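Local atomic coordinates of PTS system, IIabc component (Clostridium difficile, PDB entry 3IPJ), a protein that probably imports and phosphorylates a sugar, perhaps trehalose, this chain being its EIIB domain, which would relay the phosphoryl group. Residues A[56-60]-A[61-65]; A[12-16]-A[17-21]; A[75-78]-A[79-82]; A[4-7]-A[8-11]. All blocks are in the same frame, centred on the assembly; numbering follows the deposited sequence.

Contact 1: A[56-60]-A[61-65]; sequences VFFTS and GQYQI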
loop_
_atom_site.group_PDB
_atom_site.type_symbol
_atom_site.label_atom_id
_atom_site.label_comp_id
_atom_site.label_asym_id
_atom_site.label_seq_id
_atom_site.Cartn_x
_atom_site.Cartn_y
_atom_site.Cartn_z
ATOM N N VAL A 56 10.648 4.268 -2.178
ATOM C CA VAL A 56 10.121 3.693 -0.906
ATOM C C VAL A 56 10.865 4.319 0.228
ATOM O O VAL A 56 12.042 4.665 0.048
ATOM C CB VAL A 56 10.267 2.154 -0.780
ATOM C CG1 VAL A 56 9.445 1.489 -1.851
ATOM C CG2 VAL A 56 11.690 1.729 -0.864
ATOM N N PHE A 57 10.198 4.487 1.374
ATOM C CA PHE A 57 10.852 4.961 2.604
ATOM C C PHE A 57 10.175 4.278 3.783
ATOM O O PHE A 57 8.934 4.063 3.760
ATOM C CB PHE A 57 10.615 6.460 2.833
ATOM C CG PHE A 57 11.434 7.376 1.998
ATOM C CD1 PHE A 57 12.830 7.395 2.122
ATOM C CD2 PHE A 57 10.804 8.301 1.155
ATOM C CE1 PHE A 57 13.584 8.299 1.368
ATOM C CE2 PHE A 57 11.556 9.205 0.400
ATOM C CZ PHE A 57 12.942 9.190 0.494
ATOM N N PHE A 58 10.968 4.009 4.831
ATOM C CA PHE A 58 10.401 3.588 6.090
ATOM C C PHE A 58 10.732 4.636 7.172
ATOM O O PHE A 58 11.921 5.031 7.371
ATOM C CB PHE A 58 10.935 2.199 6.503
ATOM C CG PHE A 58 10.469 1.760 7.871
ATOM C CD1 PHE A 58 9.188 1.208 8.054
ATOM C CD2 PHE A 58 11.290 1.887 8.973
ATOM C CE1 PHE A 58 8.714 0.807 9.341
ATOM C CE2 PHE A 58 10.826 1.499 10.231
ATOM C CZ PHE A 58 9.545 0.953 10.417
ATOM N N THR A 59 9.703 5.105 7.868
ATOM C CA THR A 59 9.978 5.945 9.000
ATOM C C THR A 59 8.814 5.797 9.964
ATOM O O THR A 59 7.645 5.674 9.506
ATOM C CB THR A 59 10.137 7.464 8.629
ATOM O OG1 THR A 59 10.379 8.220 9.835
ATOM C CG2 THR A 59 8.897 7.998 7.924
ATOM N N SER A 60 9.102 5.838 11.289
ATOM C CA SER A 60 8.029 5.961 12.315
ATOM C C SER A 60 6.935 4.871 12.199
ATOM O O SER A 60 5.737 5.141 12.332
ATOM C CB SER A 60 7.409 7.367 12.282
ATOM O OG SER A 60 8.448 8.342 12.310
ATOM N N GLY A 61 7.370 3.645 11.934
ATOM C CA GLY A 61 6.462 2.512 11.794
ATOM C C GLY A 61 5.795 2.409 10.421
ATOM O O GLY A 61 5.166 1.396 10.132
ATOM N N GLN A 62 5.932 3.439 9.590
ATOM C CA GLN A 62 5.244 3.510 8.287
ATOM C C GLN A 62 6.188 3.148 7.142
ATOM O O GLN A 62 7.197 3.843 6.898
ATOM C CB GLN A 62 4.731 4.932 8.012
ATOM C CG GLN A 62 3.517 5.330 8.825
ATOM C CD GLN A 62 2.998 6.706 8.410
ATOM O OE1 GLN A 62 2.799 7.625 9.260
ATOM N NE2 GLN A 62 2.778 6.864 7.136
ATOM N N TYR A 63 5.810 2.093 6.411
ATOM C CA TYR A 63 6.447 1.746 5.136
ATOM C C TYR A 63 5.705 2.493 3.977
ATOM O O TYR A 63 4.559 2.196 3.691
ATOM C CB TYR A 63 6.364 0.228 4.955
ATOM C CG TYR A 63 7.349 -0.283 3.939
ATOM C CD1 TYR A 63 8.658 -0.533 4.305
ATOM C CD2 TYR A 63 6.982 -0.467 2.596
ATOM C CE1 TYR A 63 9.579 -0.998 3.393
ATOM C CE2 TYR A 63 7.885 -0.912 1.643
ATOM C CZ TYR A 63 9.184 -1.184 2.045
ATOM O OH TYR A 63 10.104 -1.665 1.157
ATOM N N GLN A 64 6.365 3.476 3.328
ATOM C CA GLN A 64 5.683 4.392 2.447
ATOM C C GLN A 64 6.125 4.051 1.009
ATOM O O GLN A 64 7.333 3.944 0.733
ATOM C CB GLN A 64 6.010 5.813 2.833
ATOM C CG GLN A 64 5.728 6.026 4.308
ATOM C CD GLN A 64 5.986 7.475 4.750
ATOM O OE1 GLN A 64 6.203 8.356 3.914
ATOM N NE2 GLN A 64 5.968 7.724 6.075
ATOM N N ILE A 65 5.149 3.852 0.117
ATOM C CA ILE A 65 5.448 3.538 -1.250
ATOM C C ILE A 65 4.952 4.692 -2.060
ATOM O O ILE A 65 3.749 4.976 -2.054
ATOM C CB ILE A 65 4.673 2.315 -1.675
ATOM C CG1 ILE A 65 5.102 1.138 -0.761
ATOM C CG2 ILE A 65 4.833 2.049 -3.161
ATOM C CD1 ILE A 65 4.085 0.808 0.256
#
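Phe58 CD1 comes to the edge of the Tyr63 ring, near the ring plane, 4.2 Å from Tyr63 CD1. The Phe58 ring meets the backbone of the turn obliquely: its CE1 atom lies 3.5 Å from Gly61 C, and its CD1 lies as near to Gln62 O. With CG anti to the backbone N (chi1 175°), the ring swings across to the returning strand instead of standing straight out from its own. At the far end of the Tyr63 ring, the hydroxyl is hydrogen-bonded to Asp44. These rings share a face of the sheet with Val56 and Ile65, against which helix 44-48 packs. The element is a two-residue beta hairpin, strands 55-59 and 62-66 joined by a type I' turn in which Ser60 and Gly61 both take positive phi. Phe57 and Gln64 form one hydrogen-bonded pair, Thr59 and Gln62 the next. The bond from Gln64 N to Phe57 O is short and straight (2.7 Å, 168°), while Gln62 N approaches Thr59 O from above the carbonyl plane, where the chain closes the turn. On the other face, Thr59 CG2 touches Gln64 NE2 at 3.5 Å. The same amide gives its OE1 to Arg31, and its side chain lies about 7 Å from that of Cys28, the predicted phosphocysteine. Thr59 OG1 and Ser60 OG are hydrogen-bonded to each other at 3.1 Å.

Contact 2: A[12-16]-A[17-21]; sequences ELIKI and IGEDN
Ile17 N and Gly18 N bond back to Leu13 O (3.0 Å) and Ile14 O (2.8 Å), the last two regular bonds of helix 5-17, before the chain turns away at Gly18 with a positive phi of 106°. A glycine suits that position well, because a side chain there would be jammed against the preceding carbonyl. The Ile17 side chain folds back over the preceding turn: its CG1 is anti to its own carbonyl carbon and beside its N (chi1 -64°), and that branch therefore runs along the carbonyl receiving the N-H, with CG1 3.3 Å and CD1 3.5 Å from Leu13 O. Beyond the helix Ile17 packs on Ile22 and Val36, and Leu13 on Leu32 and Val47, so both belong to the layer between helix and sheet. On a different side of the helix, Ile14 offers its CG2 branch to Glu19, touching CA and CB obliquely at 4.0 Å; the Glu19 carboxylate leads away from the helix, and only the base of that side chain takes part. Past the glycine, a short 3-10 turn brings Asn21 round, its N bonded to Gly18 O. The Asn21 amide then reaches back: ND2 donates to Ile17 O at 3.1 Å, with the oxygen almost in the amide plane, while OD1 accepts from the backbone N of Asp38. Two bonds on opposite atoms should fix the rotation of this buried amide. They also give a partner to a carbonyl at the helix end, and tie that end to the loop after strand 31-36.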
loop_
_atom_site.group_PDB
_atom_site.type_symbol
_atom_site.label_atom_id
_atom_site.label_comp_id
_atom_site.label_asym_id
_atom_site.label_seq_id
_atom_site.Cartn_x
_atom_site.Cartn_y
_atom_site.Cartn_z
ATOM N N GLU A 12 1.339 -7.338 -5.879
ATOM C CA GLU A 12 2.799 -7.468 -5.799
ATOM C C GLU A 12 3.253 -6.826 -4.509
ATOM O O GLU A 12 4.100 -7.392 -3.797
ATOM C CB GLU A 12 3.505 -6.855 -6.983
ATOM C CG GLU A 12 3.330 -7.785 -8.196
ATOM C CD GLU A 12 3.906 -7.294 -9.572
ATOM O OE1 GLU A 12 4.944 -6.576 -9.568
ATOM O OE2 GLU A 12 3.337 -7.695 -10.680
ATOM N N LEU A 13 2.707 -5.640 -4.198
ATOM C CA LEU A 13 3.086 -4.942 -2.968
ATOM C C LEU A 13 2.772 -5.799 -1.732
ATOM O O LEU A 13 3.673 -5.990 -0.877
ATOM C CB LEU A 13 2.428 -3.544 -2.909
ATOM C CG LEU A 13 3.052 -2.581 -3.913
ATOM C CD1 LEU A 13 2.318 -1.190 -3.871
ATOM C CD2 LEU A 13 4.570 -2.464 -3.786
ATOM N N ILE A 14 1.541 -6.326 -1.637
ATOM C CA ILE A 14 1.142 -7.163 -0.470
ATOM C C ILE A 14 2.101 -8.372 -0.384
ATOM O O ILE A 14 2.559 -8.734 0.730
ATOM C CB ILE A 14 -0.333 -7.718 -0.530
ATOM C CG1 ILE A 14 -1.409 -6.651 -0.784
ATOM C CG2 ILE A 14 -0.683 -8.429 0.746
ATOM C CD1 ILE A 14 -1.188 -5.424 -0.101
ATOM N N LYS A 15 2.390 -9.003 -1.536
ATOM C CA LYS A 15 3.239 -10.135 -1.541
ATOM C C LYS A 15 4.682 -9.848 -1.043
ATOM O O LYS A 15 5.283 -10.655 -0.327
ATOM C CB LYS A 15 3.331 -10.708 -2.913
ATOM C CG LYS A 15 4.120 -12.016 -2.920
ATOM C CD LYS A 15 4.224 -12.577 -4.366
ATOM C CE LYS A 15 4.733 -11.463 -5.325
ATOM N NZ LYS A 15 4.209 -11.426 -6.748
ATOM N N ILE A 16 5.240 -8.706 -1.415
ATOM C CA ILE A 16 6.561 -8.405 -0.953
ATOM C C ILE A 16 6.617 -7.987 0.543
ATOM O O ILE A 16 7.561 -8.329 1.260
ATOM C CB ILE A 16 7.135 -7.313 -1.844
ATOM C CG1 ILE A 16 7.185 -7.801 -3.299
ATOM C CG2 ILE A 16 8.526 -6.931 -1.411
ATOM C CD1 ILE A 16 7.302 -6.615 -4.284
ATOM N N ILE A 17 5.629 -7.239 1.005
ATOM C CA ILE A 17 5.590 -6.779 2.418
ATOM C C ILE A 17 5.253 -7.997 3.285
ATOM O O ILE A 17 5.846 -8.216 4.329
ATOM C CB ILE A 17 4.541 -5.663 2.562
ATOM C CG1 ILE A 17 4.963 -4.434 1.731
ATOM C CG2 ILE A 17 4.193 -5.337 4.039
ATOM C CD1 ILE A 17 3.826 -3.400 1.510
ATOM N N GLY A 18 4.348 -8.840 2.827
ATOM C CA GLY A 18 3.903 -9.995 3.590
ATOM C C GLY A 18 2.513 -9.699 4.107
ATOM O O GLY A 18 2.341 -8.754 4.879
ATOM N N GLU A 19 1.514 -10.521 3.774
ATOM C CA GLU A 19 0.159 -10.169 4.196
ATOM C C GLU A 19 -0.002 -9.986 5.733
ATOM O O GLU A 19 -0.664 -9.051 6.225
ATOM C CB GLU A 19 -0.842 -11.192 3.690
ATOM C CG GLU A 19 -2.238 -10.853 4.154
ATOM C CD GLU A 19 -3.226 -12.051 4.185
ATOM O OE1 GLU A 19 -3.109 -13.010 3.325
ATOM O OE2 GLU A 19 -4.145 -11.979 5.091
ATOM N N ASP A 20 0.592 -10.905 6.494
ATOM C CA ASP A 20 0.406 -10.887 7.942
ATOM C C ASP A 20 1.475 -9.995 8.605
ATOM O O ASP A 20 1.531 -9.887 9.840
ATOM C CB ASP A 20 0.247 -12.318 8.538
ATOM C CG ASP A 20 1.569 -13.079 8.704
ATOM O OD1 ASP A 20 2.633 -12.604 8.170
ATOM O OD2 ASP A 20 1.551 -14.171 9.389
ATOM N N ASN A 21 2.263 -9.305 7.760
ATOM C CA ASN A 21 3.184 -8.272 8.248
ATOM C C ASN A 21 2.513 -6.866 8.264
ATOM O O ASN A 21 3.164 -5.869 8.619
ATOM C CB ASN A 21 4.465 -8.252 7.363
ATOM C CG ASN A 21 5.688 -7.445 7.985
ATOM O OD1 ASN A 21 5.777 -7.257 9.199
ATOM N ND2 ASN A 21 6.634 -7.038 7.119
#

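Contact 3: A[75-78]-A[79-82]; sequences VYAE and VEKM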
loop_
_atom_site.group_PDB
_atom_site.type_symbol
_atom_site.label_atom_id
_atom_site.label_comp_id
_atom_site.label_asym_id
_atom_site.label_seq_id
_atom_site.Cartn_x
_atom_site.Cartn_y
_atom_site.Cartn_z
ATOM N N VAL A 75 -4.652 2.284 -6.609
ATOM C CA VAL A 75 -4.026 1.126 -5.915
ATOM C C VAL A 75 -4.697 0.941 -4.557
ATOM O O VAL A 75 -5.007 -0.203 -4.134
ATOM C CB VAL A 75 -2.510 1.285 -5.776
ATOM C CG1 VAL A 75 -1.881 0.202 -4.834
ATOM C CG2 VAL A 75 -1.908 1.264 -7.196
ATOM N N TYR A 76 -4.992 2.055 -3.901
ATOM C CA TYR A 76 -5.641 1.930 -2.606
ATOM C C TYR A 76 -7.018 1.200 -2.760
ATOM O O TYR A 76 -7.379 0.340 -1.960
ATOM C CB TYR A 76 -5.738 3.322 -1.982
ATOM C CG TYR A 76 -6.236 3.236 -0.595
ATOM C CD1 TYR A 76 -5.434 2.717 0.419
ATOM C CD2 TYR A 76 -7.525 3.668 -0.269
ATOM C CE1 TYR A 76 -5.909 2.617 1.757
ATOM C CE2 TYR A 76 -7.992 3.556 1.064
ATOM C CZ TYR A 76 -7.157 3.035 2.035
ATOM O OH TYR A 76 -7.587 2.918 3.281
ATOM N N ALA A 77 -7.786 1.563 -3.791
ATOM C CA ALA A 77 -9.102 0.982 -4.048
ATOM C C ALA A 77 -9.057 -0.574 -4.298
ATOM O O ALA A 77 -10.003 -1.339 -3.962
ATOM C CB ALA A 77 -9.774 1.732 -5.226
ATOM N N GLU A 78 -7.947 -1.051 -4.868
ATOM C CA GLU A 78 -7.738 -2.475 -5.002
ATOM C C GLU A 78 -7.462 -3.078 -3.618
ATOM O O GLU A 78 -8.105 -4.023 -3.233
ATOM C CB GLU A 78 -6.593 -2.725 -5.969
ATOM C CG GLU A 78 -6.939 -2.193 -7.334
ATOM C CD GLU A 78 -8.248 -2.776 -7.895
ATOM O OE1 GLU A 78 -8.668 -3.895 -7.478
ATOM O OE2 GLU A 78 -8.831 -2.131 -8.821
ATOM N N VAL A 79 -6.518 -2.510 -2.866
ATOM C CA VAL A 79 -6.209 -3.054 -1.527
ATOM C C VAL A 79 -7.449 -3.092 -0.619
ATOM O O VAL A 79 -7.635 -4.044 0.177
ATOM C CB VAL A 79 -5.156 -2.188 -0.807
ATOM C CG1 VAL A 79 -5.104 -2.574 0.680
ATOM C CG2 VAL A 79 -3.751 -2.211 -1.573
ATOM N N GLU A 80 -8.306 -2.064 -0.751
ATOM C CA GLU A 80 -9.574 -1.970 -0.002
ATOM C C GLU A 80 -10.499 -3.215 -0.104
ATOM O O GLU A 80 -11.348 -3.409 0.769
ATOM C CB GLU A 80 -10.390 -0.746 -0.442
ATOM C CG GLU A 80 -10.113 0.584 0.288
ATOM C CD GLU A 80 -10.896 1.842 -0.248
ATOM O OE1 GLU A 80 -10.974 2.093 -1.495
ATOM O OE2 GLU A 80 -11.389 2.610 0.639
ATOM N N LYS A 81 -10.394 -4.029 -1.159
ATOM C CA LYS A 81 -11.263 -5.206 -1.275
ATOM C C LYS A 81 -10.569 -6.442 -0.683
ATOM O O LYS A 81 -11.198 -7.457 -0.386
ATOM C CB LYS A 81 -11.663 -5.470 -2.736
ATOM C CG LYS A 81 -12.080 -4.251 -3.546
ATOM C CD LYS A 81 -11.916 -4.555 -5.056
ATOM C CE LYS A 81 -12.245 -3.369 -5.997
ATOM N NZ LYS A 81 -12.021 -3.747 -7.476
ATOM N N MET A 82 -9.257 -6.331 -0.509
ATOM C CA MET A 82 -8.439 -7.449 -0.102
ATOM C C MET A 82 -8.715 -7.820 1.370
ATOM O O MET A 82 -8.320 -8.881 1.834
ATOM C CB MET A 82 -6.952 -7.114 -0.347
ATOM C CG MET A 82 -6.503 -7.095 -1.828
ATOM S SD MET A 82 -4.740 -6.711 -2.033
ATOM C CE MET A 82 -4.750 -6.643 -3.790
HETATM O O HOH W 1 -12.194 -0.242 -3.097
#
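Tyr76 and Glu80 meet where helix 71-79 runs out, in the alpha/beta EIIB fold whose helices pack on a four-stranded antiparallel sheet; a type I turn from Val79 to Met82 leads the chain off. The helix closes with Val79 N on Val75 O and Glu80 N on Tyr76 O (2.8 Å). Lys81 N then shifts to a tighter step, bonding to Glu78 O from above the carbonyl plane at 3.1 Å. The Tyr76 side chain and that of Glu80 cross at about a right angle. Glu80 OE2 approaches the ring obliquely, 3.6 Å from Tyr76 CE2, with ring and carboxylate planes 38° apart. Tyr76 CG lies anti to its backbone N, a torsion that carries the ring to the flank where it also meets Leu32, Ile25 and the ring of His27. On another side of the helix, Glu78 and Lys81 lie next to each other pointing the same way. The Glu78 chain bends at chi2 (-56°) while the lysine stays extended, and the two ends form a long, weak salt bridge, OE1 to NZ at 3.4 Å. That same OE1 takes a second, weak bond from Asn7 ND2 of helix 5-17, so the carboxylate faces both a charge and an amide. Met82 packs on Ala10, Asn11 and Ile14 of helix 5-17, its CG passing 3.7 Å from Glu78 O. A water bridges the last turn of the helix and the residue after it, donating to Ala77 O at 2.6 Å and to Glu80 OE1 at 3.1 Å.

Contact 4: A[4-7]-A[8-11]; sequences NKYN and KIAN
Asn4 and Lys8 cross at a slant on the first turn of helix 5-17, Lys8 CD lying 3.7 Å from Asn4 ND2. Lys8 CG, anti to its own carbonyl carbon (chi1 -58°), rests 3.2 Å from Asn4 O, the carbonyl that also accepts Lys8 N; further out the chain bends at chi3 and chi4. Asn7 and Asn11, by contrast, lie side by side and point the same way, their amide planes turned 69° from one another. On the flank of the helix toward the rest of the fold, Ile9 CD1 comes obliquely to the Tyr6 ring, 4.4 Å from CD1, while Lys5 lays its CG over the centre of one ring face, 4.2 Å above the plane. The Lys5 chain continues past the ring to salt bridges with Glu52 and Asp51. Ala10 N bonds to Tyr6 O at 3.1 Å, and Asn11 N to Asn7 O at 2.9 Å; Ile9 N to Lys5 O is weak. Across this contact the backbone therefore supplies the firm bonds and the side chains mostly van der Waals contact, with the Lys5 charge spent on the acidic pair Glu52 and Asp51.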
loop_
_atom_site.group_PDB
_atom_site.type_symbol
_atom_site.label_atom_id
_atom_site.label_comp_id
_atom_site.label_asym_id
_atom_site.label_seq_id
_atom_site.Cartn_x
_atom_site.Cartn_y
_atom_site.Cartn_z
ATOM N N ASN A 4 -6.647 -4.135 -14.980
ATOM C CA ASN A 4 -6.111 -4.837 -13.816
ATOM C C ASN A 4 -4.730 -4.286 -13.368
ATOM O O ASN A 4 -4.110 -4.833 -12.485
ATOM C CB ASN A 4 -5.930 -6.343 -14.135
ATOM C CG ASN A 4 -4.979 -6.564 -15.294
ATOM O OD1 ASN A 4 -4.647 -5.700 -16.006
ATOM N ND2 ASN A 4 -4.622 -7.814 -15.481
ATOM N N LYS A 5 -4.271 -3.231 -14.009
ATOM C CA LYS A 5 -2.970 -2.667 -13.721
ATOM C C LYS A 5 -2.782 -2.436 -12.248
ATOM O O LYS A 5 -1.730 -2.746 -11.708
ATOM C CB LYS A 5 -2.813 -1.326 -14.514
ATOM C CG LYS A 5 -1.518 -0.527 -14.199
ATOM C CD LYS A 5 -1.518 0.809 -14.986
ATOM C CE LYS A 5 -0.470 1.856 -14.481
ATOM N NZ LYS A 5 0.926 1.509 -15.029
ATOM N N TYR A 6 -3.838 -1.907 -11.617
ATOM C CA TYR A 6 -3.720 -1.413 -10.218
ATOM C C TYR A 6 -3.857 -2.495 -9.179
ATOM O O TYR A 6 -3.279 -2.429 -8.068
ATOM C CB TYR A 6 -4.685 -0.266 -9.932
ATOM C CG TYR A 6 -4.388 0.861 -10.891
ATOM C CD1 TYR A 6 -3.223 1.649 -10.770
ATOM C CD2 TYR A 6 -5.241 1.096 -11.969
ATOM C CE1 TYR A 6 -2.962 2.630 -11.683
ATOM C CE2 TYR A 6 -4.964 2.078 -12.890
ATOM C CZ TYR A 6 -3.840 2.837 -12.735
ATOM O OH TYR A 6 -3.591 3.759 -13.700
ATOM N N ASN A 7 -4.635 -3.504 -9.540
ATOM C CA ASN A 7 -4.753 -4.695 -8.700
ATOM C C ASN A 7 -3.481 -5.573 -8.749
ATOM O O ASN A 7 -3.124 -6.140 -7.715
ATOM C CB ASN A 7 -6.015 -5.442 -9.079
ATOM C CG ASN A 7 -6.298 -6.586 -8.163
ATOM O OD1 ASN A 7 -6.023 -7.727 -8.530
ATOM N ND2 ASN A 7 -6.860 -6.302 -6.952
ATOM N N LYS A 8 -2.769 -5.626 -9.887
ATOM C CA LYS A 8 -1.449 -6.323 -9.977
ATOM C C LYS A 8 -0.385 -5.656 -9.075
ATOM O O LYS A 8 0.275 -6.312 -8.298
ATOM C CB LYS A 8 -0.911 -6.378 -11.408
ATOM C CG LYS A 8 -1.852 -7.059 -12.352
ATOM C CD LYS A 8 -1.396 -6.927 -13.803
ATOM C CE LYS A 8 0.076 -7.208 -13.943
ATOM N NZ LYS A 8 0.347 -8.687 -14.096
ATOM N N ILE A 9 -0.228 -4.336 -9.192
ATOM C CA ILE A 9 0.614 -3.604 -8.258
ATOM C C ILE A 9 0.209 -3.883 -6.780
ATOM O O ILE A 9 1.047 -4.226 -5.967
ATOM C CB ILE A 9 0.565 -2.058 -8.560
ATOM C CG1 ILE A 9 1.054 -1.774 -10.023
ATOM C CG2 ILE A 9 1.323 -1.245 -7.460
ATOM C CD1 ILE A 9 0.683 -0.357 -10.618
ATOM N N ALA A 10 -1.066 -3.744 -6.429
ATOM C CA ALA A 10 -1.498 -3.999 -5.045
ATOM C C ALA A 10 -1.058 -5.377 -4.644
ATOM O O ALA A 10 -0.520 -5.572 -3.549
ATOM C CB ALA A 10 -3.014 -3.911 -4.919
ATOM N N ASN A 11 -1.317 -6.364 -5.481
ATOM C CA ASN A 11 -0.928 -7.733 -5.114
ATOM C C ASN A 11 0.569 -7.946 -4.972
ATOM O O ASN A 11 1.014 -8.670 -4.047
ATOM C CB ASN A 11 -1.586 -8.781 -6.021
ATOM C CG ASN A 11 -2.968 -9.147 -5.515
ATOM O OD1 ASN A 11 -3.936 -8.658 -6.033
ATOM N ND2 ASN A 11 -3.054 -9.956 -4.425
#

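All four contacts are part buried. Contacts 2 and 4 are successive parts of helix 5-17: contact 4 its more exposed beginning, contact 2 its end, where Leu13 and Ile17 are buried. In contact 1 Tyr63, Gln64 and Ile65 are buried while the turn lies on the surface; the hairpin reaches the helix layer through Ile65 CG2, 4.2 Å from Leu13 CD1 of contact 2. Contact 3 ends helix 71-79, with Val75, Tyr76 and Val79 buried and Lys81 exposed, and touches contacts 2 and 4 through Met82. Chemistry follows place: strand bonds and aromatic packing in contact 1, a buried amide in contact 2, a weak salt bridge and a water in contact 3, mixed lysine, amide and aromatic contacts in contact 4.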